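Local structure of putative Type I topoisomerase (Deinococcus radiodurans, 3M4A) at residues K122-M127 with T220-Y225; L152-Q157 with R214-S219. The protein probably changes DNA topology as a type IB topoisomerase, breaking one DNA strand without ATP, allowing passage and rejoining it, and binds DNA in this crystal. All coordinates share one frame; numbering follows the deposited sequence.

Contact 1. Residues K122-M127 with T220-Y225. With nucleotides of chain B.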
# COMPACT_ATOMS: atom_id res chain seq x y z
N LYS A 122 -14.46 -3.60 7.34
CA LYS A 122 -14.38 -2.13 7.35
C LYS A 122 -13.13 -1.64 8.13
O LYS A 122 -12.37 -0.75 7.66
CB LYS A 122 -15.66 -1.51 7.93
CG LYS A 122 -15.57 0.01 8.03
CD LYS A 122 -16.92 0.70 8.09
CE LYS A 122 -16.75 2.21 7.98
NZ LYS A 122 -18.06 2.90 7.77
N VAL A 123 -12.89 -2.24 9.29
CA VAL A 123 -11.69 -1.89 10.07
C VAL A 123 -10.42 -2.25 9.28
O VAL A 123 -9.47 -1.47 9.25
CB VAL A 123 -11.68 -2.51 11.48
CG1 VAL A 123 -10.47 -2.06 12.26
CG2 VAL A 123 -12.94 -2.09 12.24
N MET A 124 -10.42 -3.41 8.63
CA MET A 124 -9.28 -3.80 7.78
C MET A 124 -9.10 -2.90 6.56
O MET A 124 -7.97 -2.61 6.17
CB MET A 124 -9.35 -5.27 7.40
CG MET A 124 -9.09 -6.12 8.60
SD MET A 124 -9.00 -7.90 8.31
CE MET A 124 -10.63 -8.26 7.68
N ALA A 125 -10.20 -2.44 5.97
CA ALA A 125 -10.12 -1.46 4.88
C ALA A 125 -9.50 -0.15 5.37
O ALA A 125 -8.71 0.48 4.64
CB ALA A 125 -11.52 -1.22 4.26
N LEU A 126 -9.87 0.29 6.57
CA LEU A 126 -9.30 1.51 7.17
C LEU A 126 -7.78 1.33 7.39
O LEU A 126 -6.96 2.21 7.09
CB LEU A 126 -9.99 1.83 8.50
CG LEU A 126 -11.44 2.30 8.43
CD1 LEU A 126 -12.12 2.24 9.80
CD2 LEU A 126 -11.46 3.76 7.91
N MET A 127 -7.42 0.16 7.90
CA MET A 127 -6.00 -0.16 8.13
C MET A 127 -5.21 -0.21 6.82
O MET A 127 -4.08 0.27 6.78
CB MET A 127 -5.86 -1.48 8.90
CG MET A 127 -6.37 -1.38 10.33
SD MET A 127 -6.57 -3.01 11.09
CE MET A 127 -4.92 -3.21 11.77
N THR A 220 -2.29 -11.27 11.51
CA THR A 220 -2.62 -12.41 10.66
C THR A 220 -3.91 -12.19 9.85
O THR A 220 -3.94 -12.44 8.65
CB THR A 220 -2.75 -13.70 11.48
OG1 THR A 220 -1.53 -13.90 12.21
CG2 THR A 220 -3.01 -14.92 10.55
N GLU A 221 -4.93 -11.66 10.51
CA GLU A 221 -6.20 -11.36 9.87
C GLU A 221 -6.05 -10.27 8.80
O GLU A 221 -6.56 -10.41 7.69
CB GLU A 221 -7.25 -10.97 10.91
CG GLU A 221 -8.64 -10.96 10.35
CD GLU A 221 -9.70 -10.60 11.36
OE1 GLU A 221 -9.35 -10.28 12.51
OE2 GLU A 221 -10.90 -10.64 10.98
N LEU A 222 -5.32 -9.21 9.12
CA LEU A 222 -5.08 -8.14 8.14
C LEU A 222 -4.29 -8.65 6.96
O LEU A 222 -4.59 -8.33 5.82
CB LEU A 222 -4.36 -6.94 8.77
CG LEU A 222 -4.05 -5.78 7.80
CD1 LEU A 222 -5.31 -5.25 7.12
CD2 LEU A 222 -3.33 -4.64 8.54
N ASN A 223 -3.26 -9.45 7.22
CA ASN A 223 -2.48 -9.99 6.11
C ASN A 223 -3.30 -10.89 5.18
O ASN A 223 -3.07 -10.90 3.99
CB ASN A 223 -1.22 -10.72 6.62
CG ASN A 223 -0.13 -9.74 7.11
OD1 ASN A 223 0.01 -8.63 6.59
ND2 ASN A 223 0.63 -10.16 8.11
N ALA A 224 -4.29 -11.61 5.72
CA ALA A 224 -5.22 -12.40 4.90
C ALA A 224 -6.11 -11.53 4.01
O ALA A 224 -6.38 -11.86 2.86
CB ALA A 224 -6.08 -13.31 5.78
N TYR A 225 -6.57 -10.41 4.57
CA TYR A 225 -7.35 -9.42 3.84
C TYR A 225 -6.53 -8.86 2.68
O TYR A 225 -7.02 -8.77 1.55
CB TYR A 225 -7.80 -8.32 4.79
CG TYR A 225 -8.64 -7.21 4.17
CD1 TYR A 225 -9.99 -7.39 3.93
CD2 TYR A 225 -8.07 -5.99 3.81
CE1 TYR A 225 -10.76 -6.40 3.36
CE2 TYR A 225 -8.82 -4.98 3.24
CZ TYR A 225 -10.18 -5.19 3.03
OH TYR A 225 -10.97 -4.22 2.46
P DG B 9 -18.21 6.53 6.35
OP1 DG B 9 -17.63 5.50 7.26
OP2 DG B 9 -18.16 7.96 6.73
O5' DG B 9 -17.56 6.42 4.89
C5' DG B 9 -17.48 5.19 4.23
C4' DG B 9 -17.38 5.38 2.73
O4' DG B 9 -18.57 5.98 2.15
C3' DG B 9 -16.28 6.34 2.30
O3' DG B 9 -15.67 5.83 1.14
C2' DG B 9 -16.98 7.70 2.15
C1' DG B 9 -18.32 7.29 1.59
N9 DG B 9 -19.50 8.03 1.99
C8 DG B 9 -19.80 8.46 3.24
N7 DG B 9 -20.97 9.03 3.36
C5 DG B 9 -21.48 8.96 2.09
C6 DG B 9 -22.72 9.41 1.59
O6 DG B 9 -23.66 9.96 2.17
N1 DG B 9 -22.83 9.15 0.24
C2 DG B 9 -21.88 8.53 -0.54
N2 DG B 9 -22.15 8.35 -1.84
N3 DG B 9 -20.73 8.08 -0.07
C4 DG B 9 -20.59 8.37 1.23
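Met124 lies across the ring of Tyr225, with CB over one face 3.9 Å from the ring centroid and 15° off its normal, a CH-pi contact. The bend at chi3 (-62°) turns Met124 CE back to 3.9 Å from Tyr225 CD1, while SD rests 3.7 Å from Tyr225 CB and forms an oblique Met-aromatic pair with the ring. The side chains of Leu222 and Met124 run antiparallel past one another: Leu222 CD1 comes within 4.0 Å of Met124 CB, and CD2 meets Met127 CE at 3.9 Å. Beyond the ring, Tyr225 OH approaches Ala125 CB to 3.5 Å and hydrogen-bonds Asp112. A leucine in place of Tyr225 is likely to leave Asp112 without that bond and Met124 CB without the ring face it rests on. No hydrogen bond joins the segments, whose axes cross at 79°. Lys122, its CB pointing away from 220-225 and its chain extended, donates a hydrogen bond from NZ to OP1 of DG9 of chain B at 2.7 Å and others to the carbonyls of Leu113 and Ala115. Helix 120-134 packs on helix 219-230 and, through Lys122 and Leu126, on helix 186-196, with helix 91-113 beside Ala125 and Tyr225.

Contact 2. Residues L152-Q157 with R214-S219; sequences LSTLRQ and RRRIHS
Ser153 meets Ser219 where the two backbones come nearest, their CA atoms 5.6 Å apart. Its CB points at the other segment, and OG lies 3.5 Å from Ser219 CB. With chi1 near 70°, OG stands between its own backbone N and carbonyl carbon, where it hydrogen-bonds the carbonyl of Val138 and also receives a bond from a water 2.8 Å away. The same water accepts the backbone N-H of Ser219, its oxygen 2.8 Å from that N, so one solvent molecule bridges the two serines without any direct hydrogen bond between them. That N-H belongs to the first residue of helix 219-230, with His218 at the N-cap position: Ile217 and His218 link strand 214-216 of a two-stranded antiparallel sheet to this helix, within the catalytic core of the type IB topoisomerase family. Arg216 makes the direct polar link. Its chain bends at chi3 (58°), and NH2 reaches Ser153 O at 3.0 Å with an N-H...O angle of 142°, a bond appreciably off straight. The oxygen sits at the edge of the guanidinium, in its plane. NH2 has a second partner in Asp141, a salt bridge, and the other carboxylate oxygen of Asp141 hydrogen-bonds His218 ND1. His218 puts only CE1 over a face of the Arg216 guanidinium, 3.4 Å from its plane and nearer the edge than the middle. Beside the bond, Thr154 CG2 comes to 4.2 Å from Arg216 NH2.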
# COMPACT_ATOMS: atom_id res chain seq x y z
N LEU A 152 1.34 -0.85 12.80
CA LEU A 152 -0.07 -0.49 12.68
C LEU A 152 -1.00 -1.40 13.50
O LEU A 152 -1.87 -0.91 14.22
CB LEU A 152 -0.47 -0.50 11.20
CG LEU A 152 -1.89 -0.01 10.94
CD1 LEU A 152 -2.04 1.48 11.25
CD2 LEU A 152 -2.28 -0.32 9.48
N SER A 153 -0.81 -2.72 13.39
CA SER A 153 -1.74 -3.68 14.00
C SER A 153 -1.60 -3.79 15.52
O SER A 153 -2.45 -4.37 16.18
CB SER A 153 -1.63 -5.06 13.35
OG SER A 153 -0.41 -5.71 13.67
N THR A 154 -0.52 -3.21 16.06
CA THR A 154 -0.25 -3.23 17.49
C THR A 154 -0.35 -1.83 18.13
O THR A 154 0.02 -1.65 19.28
CB THR A 154 1.12 -3.90 17.75
OG1 THR A 154 2.15 -3.24 17.02
CG2 THR A 154 1.06 -5.35 17.29
N LEU A 155 -0.92 -0.86 17.41
CA LEU A 155 -1.08 0.47 17.97
C LEU A 155 -2.10 0.45 19.10
O LEU A 155 -3.06 -0.31 19.08
CB LEU A 155 -1.54 1.52 16.94
CG LEU A 155 -0.58 1.93 15.84
CD1 LEU A 155 -1.18 3.10 15.06
CD2 LEU A 155 0.78 2.32 16.42
N ARG A 156 -1.82 1.30 20.07
CA ARG A 156 -2.69 1.55 21.18
C ARG A 156 -3.42 2.87 20.94
O ARG A 156 -2.98 3.72 20.16
CB ARG A 156 -1.86 1.62 22.47
CG ARG A 156 -1.25 0.28 22.85
CD ARG A 156 -0.22 0.43 23.95
NE ARG A 156 0.19 -0.87 24.45
CZ ARG A 156 -0.42 -1.56 25.41
NH1 ARG A 156 -1.49 -1.09 26.04
NH2 ARG A 156 0.06 -2.75 25.76
N GLN A 157 -4.56 3.03 21.60
CA GLN A 157 -5.27 4.30 21.52
C GLN A 157 -4.41 5.50 21.90
O GLN A 157 -4.60 6.58 21.34
CB GLN A 157 -6.55 4.29 22.37
CG GLN A 157 -7.62 3.39 21.81
CD GLN A 157 -8.97 3.53 22.50
OE1 GLN A 157 -9.22 4.50 23.23
NE2 GLN A 157 -9.84 2.55 22.29
N ARG A 214 -16.82 -7.61 20.88
CA ARG A 214 -15.68 -6.77 20.50
C ARG A 214 -14.38 -7.56 20.51
O ARG A 214 -14.14 -8.34 21.43
CB ARG A 214 -15.57 -5.60 21.49
CG ARG A 214 -14.44 -4.61 21.22
CD ARG A 214 -14.62 -3.31 22.01
NE ARG A 214 -14.88 -3.52 23.44
CZ ARG A 214 -13.95 -3.84 24.35
NH1 ARG A 214 -12.68 -4.00 24.01
NH2 ARG A 214 -14.30 -4.02 25.62
N ARG A 215 -13.54 -7.37 19.49
CA ARG A 215 -12.21 -7.99 19.44
C ARG A 215 -11.24 -7.15 18.62
O ARG A 215 -11.66 -6.25 17.89
CB ARG A 215 -12.29 -9.40 18.84
CG ARG A 215 -12.80 -9.47 17.41
CD ARG A 215 -12.84 -10.89 16.85
NE ARG A 215 -13.27 -10.91 15.45
CZ ARG A 215 -12.49 -10.61 14.41
NH1 ARG A 215 -11.22 -10.27 14.60
NH2 ARG A 215 -12.98 -10.65 13.19
N ARG A 216 -9.95 -7.46 18.73
CA ARG A 216 -8.93 -6.78 17.95
C ARG A 216 -8.80 -7.35 16.55
O ARG A 216 -9.06 -8.53 16.32
CB ARG A 216 -7.56 -6.94 18.61
CG ARG A 216 -7.33 -6.10 19.83
CD ARG A 216 -5.96 -6.39 20.39
NE ARG A 216 -4.93 -6.13 19.39
CZ ARG A 216 -3.70 -6.63 19.41
NH1 ARG A 216 -3.28 -7.42 20.40
NH2 ARG A 216 -2.87 -6.33 18.41
N ILE A 217 -8.35 -6.52 15.62
CA ILE A 217 -7.81 -7.00 14.35
C ILE A 217 -6.30 -7.19 14.53
O ILE A 217 -5.57 -6.22 14.76
CB ILE A 217 -8.05 -6.01 13.19
CG1 ILE A 217 -9.54 -5.72 13.01
CG2 ILE A 217 -7.42 -6.56 11.91
CD1 ILE A 217 -10.40 -6.96 12.67
N HIS A 218 -5.84 -8.43 14.43
CA HIS A 218 -4.43 -8.76 14.54
C HIS A 218 -3.78 -8.83 13.16
O HIS A 218 -4.46 -8.91 12.14
CB HIS A 218 -4.26 -10.11 15.25
CG HIS A 218 -4.82 -10.15 16.64
ND1 HIS A 218 -4.05 -9.95 17.76
CD2 HIS A 218 -6.08 -10.38 17.09
CE1 HIS A 218 -4.80 -10.05 18.84
NE2 HIS A 218 -6.04 -10.31 18.46
N SER A 219 -2.45 -8.85 13.14
CA SER A 219 -1.69 -8.90 11.89
C SER A 219 -2.08 -10.07 10.97
O SER A 219 -2.19 -9.89 9.76
CB SER A 219 -0.18 -8.92 12.18
OG SER A 219 0.20 -10.09 12.90
O HOH W 1 -0.85 -7.97 15.32

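In the fold
Contact 1 is buried helix-on-helix packing, while contact 2, farther from the centre of the chain, is partly buried and joins a loop to a strand-to-helix connection. Their shared element is helix 219-230, entered in contact 2 and used for packing in contact 1. They bury 335 and 159 Å² respectively. The chemistry differs too: apolar and aromatic packing in the first, a water bridge and a guanidinium bond in the second. They also touch directly. Ile217 CG2 packs on Met124 and Met127, Leu152 meets Met127, and Arg215 NH1 forms a salt bridge with Glu221 OE1 at 2.8 Å. DNA is reached from contact 1 through Lys122, whereas contact 2 stays about 13 Å from it at the nearest atom.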